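C-X-C motif chemokine 13 (Homo sapiens, PDB 7JNY) attracts B lymphocytes as a secreted chemokine that binds the receptor CXCR5. Local coordinates at residues L10-S18 and C39-W47. Sequence-based numbering, arbitrary orientation.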
loop_
_atom_site.group_PDB
_atom_site.type_symbol
_atom_site.label_atom_id
_atom_site.label_comp_id
_atom_site.label_asym_id
_atom_site.label_seq_id
_atom_site.Cartn_x
_atom_site.Cartn_y
_atom_site.Cartn_z
ATOM N N LEU A 10 12.190 -10.129 -4.385
ATOM C CA LEU A 10 13.382 -9.376 -4.047
ATOM C C LEU A 10 13.449 -9.181 -2.541
ATOM O O LEU A 10 12.523 -9.519 -1.801
ATOM C CB LEU A 10 13.406 -8.024 -4.769
ATOM C CG LEU A 10 13.401 -8.118 -6.307
ATOM C CD1 LEU A 10 13.237 -6.727 -6.933
ATOM C CD2 LEU A 10 14.655 -8.806 -6.853
ATOM N N ARG A 11 14.591 -8.666 -2.101
ATOM C CA ARG A 11 14.828 -8.326 -0.711
ATOM C C ARG A 11 13.895 -7.191 -0.273
ATOM O O ARG A 11 13.364 -6.435 -1.098
ATOM C CB ARG A 11 16.297 -7.921 -0.544
ATOM C CG ARG A 11 17.295 -9.064 -0.875
ATOM C CD ARG A 11 18.772 -8.629 -0.810
ATOM N NE ARG A 11 19.684 -9.761 -0.981
ATOM C CZ ARG A 11 19.976 -10.653 -0.044
ATOM N NH1 ARG A 11 19.511 -10.541 1.186
ATOM N NH2 ARG A 11 20.752 -11.686 -0.353
ATOM N N CYS A 12 13.681 -7.111 1.046
ATOM C CA CYS A 12 12.811 -6.100 1.614
ATOM C C CYS A 12 13.277 -4.696 1.224
ATOM O O CYS A 12 14.469 -4.426 1.140
ATOM C CB CYS A 12 12.761 -6.204 3.138
ATOM S SG CYS A 12 12.187 -7.758 3.793
ATOM N N ARG A 13 12.313 -3.786 0.993
ATOM C CA ARG A 13 12.661 -2.397 0.712
ATOM C C ARG A 13 12.564 -1.496 1.934
ATOM O O ARG A 13 13.174 -0.422 1.943
ATOM C CB ARG A 13 11.747 -1.801 -0.379
ATOM C CG ARG A 13 11.596 -2.584 -1.662
ATOM C CD ARG A 13 10.826 -1.734 -2.702
ATOM N NE ARG A 13 10.599 -2.461 -3.947
ATOM C CZ ARG A 13 9.865 -2.015 -4.960
ATOM N NH1 ARG A 13 9.299 -0.810 -4.938
ATOM N NH2 ARG A 13 9.686 -2.797 -6.021
ATOM N N CYS A 14 11.796 -1.888 2.940
ATOM C CA CYS A 14 11.505 -1.040 4.091
ATOM C C CYS A 14 12.308 -1.465 5.310
ATOM O O CYS A 14 12.450 -2.648 5.590
ATOM C CB CYS A 14 10.021 -1.084 4.419
ATOM S SG CYS A 14 8.975 -0.590 3.050
ATOM N N VAL A 15 12.803 -0.481 6.042
ATOM C CA VAL A 15 13.516 -0.704 7.293
ATOM C C VAL A 15 12.697 -0.278 8.494
ATOM O O VAL A 15 13.142 -0.451 9.633
ATOM C CB VAL A 15 14.880 0.009 7.279
ATOM C CG1 VAL A 15 14.677 1.511 7.393
ATOM C CG2 VAL A 15 15.737 -0.515 8.383
ATOM N N GLN A 16 11.516 0.275 8.271
ATOM C CA GLN A 16 10.615 0.661 9.331
ATOM C C GLN A 16 9.235 0.695 8.703
ATOM O O GLN A 16 9.096 0.688 7.481
ATOM C CB GLN A 16 11.029 2.007 9.953
ATOM C CG GLN A 16 11.607 2.995 8.949
ATOM C CD GLN A 16 11.464 4.476 9.325
ATOM O OE1 GLN A 16 10.783 4.851 10.289
ATOM N NE2 GLN A 16 12.121 5.325 8.548
ATOM N N GLU A 17 8.227 0.651 9.556
ATOM C CA GLU A 17 6.823 0.734 9.169
ATOM C C GLU A 17 6.211 1.862 9.971
ATOM O O GLU A 17 6.527 2.035 11.148
ATOM C CB GLU A 17 6.055 -0.592 9.452
ATOM C CG GLU A 17 6.479 -1.807 8.615
ATOM C CD GLU A 17 5.827 -3.122 9.090
ATOM O OE1 GLU A 17 5.007 -3.094 10.036
ATOM O OE2 GLU A 17 6.154 -4.194 8.526
ATOM N N SER A 18 5.346 2.631 9.328
ATOM C CA SER A 18 4.564 3.683 9.957
ATOM C C SER A 18 3.111 3.230 10.048
ATOM O O SER A 18 2.584 2.624 9.115
ATOM C CB SER A 18 4.628 4.985 9.136
ATOM O OG SER A 18 3.791 5.980 9.682
ATOM N N CYS A 39 11.745 -11.458 0.902
ATOM C CA CYS A 39 11.377 -10.572 1.996
ATOM C C CYS A 39 10.310 -11.307 2.796
ATOM O O CYS A 39 9.251 -11.671 2.248
ATOM C CB CYS A 39 10.848 -9.223 1.486
ATOM S SG CYS A 39 10.429 -8.135 2.836
ATOM N N PRO A 40 10.527 -11.554 4.097
ATOM C CA PRO A 40 9.592 -12.396 4.858
ATOM C C PRO A 40 8.371 -11.662 5.384
ATOM O O PRO A 40 7.644 -12.226 6.205
ATOM C CB PRO A 40 10.464 -12.875 6.040
ATOM C CG PRO A 40 11.383 -11.706 6.271
ATOM C CD PRO A 40 11.703 -11.165 4.890
ATOM N N ARG A 41 8.139 -10.432 4.952
ATOM C CA ARG A 41 6.965 -9.663 5.363
ATOM C C ARG A 41 6.381 -8.931 4.160
ATOM O O ARG A 41 7.106 -8.505 3.254
ATOM C CB ARG A 41 7.290 -8.642 6.422
ATOM C CG ARG A 41 8.388 -7.676 5.998
ATOM C CD ARG A 41 8.767 -6.750 7.154
ATOM N NE ARG A 41 9.918 -5.903 6.858
ATOM C CZ ARG A 41 11.183 -6.278 6.999
ATOM N NH1 ARG A 41 11.502 -7.504 7.395
ATOM N NH2 ARG A 41 12.159 -5.403 6.735
ATOM N N LYS A 42 5.061 -8.780 4.168
ATOM C CA LYS A 42 4.411 -7.946 3.174
ATOM C C LYS A 42 4.780 -6.492 3.406
ATOM O O LYS A 42 4.811 -6.030 4.545
ATOM C CB LYS A 42 2.900 -8.114 3.270
ATOM C CG LYS A 42 2.071 -7.204 2.380
ATOM C CD LYS A 42 0.660 -7.742 2.461
ATOM C CE LYS A 42 -0.324 -6.935 1.631
ATOM N NZ LYS A 42 -1.695 -7.426 1.976
ATOM N N GLU A 43 5.081 -5.771 2.329
ATOM C CA GLU A 43 5.413 -4.357 2.433
ATOM C C GLU A 43 4.361 -3.561 1.665
ATOM O O GLU A 43 3.790 -4.045 0.688
ATOM C CB GLU A 43 6.809 -4.062 1.908
ATOM C CG GLU A 43 7.896 -4.787 2.727
ATOM C CD GLU A 43 9.302 -4.315 2.384
ATOM O OE1 GLU A 43 9.632 -4.277 1.182
ATOM O OE2 GLU A 43 10.048 -4.003 3.299
ATOM N N ILE A 44 4.060 -2.364 2.155
ATOM C CA ILE A 44 3.090 -1.470 1.513
ATOM C C ILE A 44 3.734 -0.098 1.513
ATOM O O ILE A 44 4.010 0.459 2.584
ATOM C CB ILE A 44 1.731 -1.429 2.221
ATOM C CG1 ILE A 44 1.081 -2.824 2.278
ATOM C CG2 ILE A 44 0.817 -0.414 1.498
ATOM C CD1 ILE A 44 -0.375 -2.854 2.787
ATOM N N ILE A 45 4.011 0.438 0.330
ATOM C CA ILE A 45 4.706 1.714 0.203
ATOM C C ILE A 45 3.740 2.737 -0.393
ATOM O O ILE A 45 3.177 2.514 -1.471
ATOM C CB ILE A 45 5.962 1.581 -0.654
ATOM C CG1 ILE A 45 6.869 0.490 -0.037
ATOM C CG2 ILE A 45 6.666 2.906 -0.735
ATOM C CD1 ILE A 45 8.059 0.149 -0.876
ATOM N N VAL A 46 3.549 3.844 0.297
ATOM C CA VAL A 46 2.596 4.884 -0.118
ATOM C C VAL A 46 3.358 6.085 -0.651
ATOM O O VAL A 46 4.195 6.677 0.055
ATOM C CB VAL A 46 1.678 5.297 1.041
ATOM C CG1 VAL A 46 0.760 6.452 0.595
ATOM C CG2 VAL A 46 0.871 4.109 1.522
ATOM N N TRP A 47 3.060 6.459 -1.895
ATOM C CA TRP A 47 3.676 7.624 -2.527
ATOM C C TRP A 47 2.739 8.798 -2.374
ATOM O O TRP A 47 1.670 8.823 -2.994
ATOM C CB TRP A 47 3.967 7.369 -3.999
ATOM C CG TRP A 47 4.967 6.332 -4.154
ATOM C CD1 TRP A 47 4.881 5.044 -3.719
ATOM C CD2 TRP A 47 6.257 6.487 -4.722
ATOM N NE1 TRP A 47 6.035 4.368 -4.025
ATOM C CE2 TRP A 47 6.900 5.238 -4.636
ATOM C CE3 TRP A 47 6.934 7.562 -5.313
ATOM C CZ2 TRP A 47 8.189 5.030 -5.121
ATOM C CZ3 TRP A 47 8.211 7.355 -5.795
ATOM C CH2 TRP A 47 8.827 6.097 -5.695
HETATM O O HOH W 1 10.207 -11.731 -1.573
HETATM O O HOH W 2 6.376 -3.773 6.090
#
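Cys-12 SG lies over one face of the Arg-41 guanidinium, displaced toward its rim, with CZ of Arg-41 3.7 Å from SG. The edge of the same group reaches the backbone of Cys-14. There Arg-41 NH2 donates to Cys-14 O at 3.0 Å, and that oxygen lies only 5° out of the guanidinium plane. The Cys-12 sulfur is itself covalently tied to Cys-39 SG at 2.0 Å.

Glu-43 points its side chain at the CXC segment. Its chain is extended beyond CG (chi2 -170°), which carries the carboxylate to two successive amides. Arg-13 N gives OE1 a nearly straight bond of 2.7 Å, on the syn lone pair. Cys-14 N reaches OE2 at 2.8 Å, from the syn side but 32° out of the carboxylate plane. Two bonds thus fix the rotation of this buried group. An alanine at Glu-43 would probably leave both amides without these acceptors and let the CXC segment shift.

Further along, Ile-45 CD1 packs on Arg-13 CD at 3.8 Å, and its CG1 faces Cys-14 SG. A water bridges Leu-10 O and Cys-39 N.

One disulfide ties the motif to the loop leading into strand 43-48; the other joins Cys-14 to Cys-55 on strand 53-56. The pair is typical of the chemokine fold, and the single residue between Cys-12 and Cys-14 marks the CXC family.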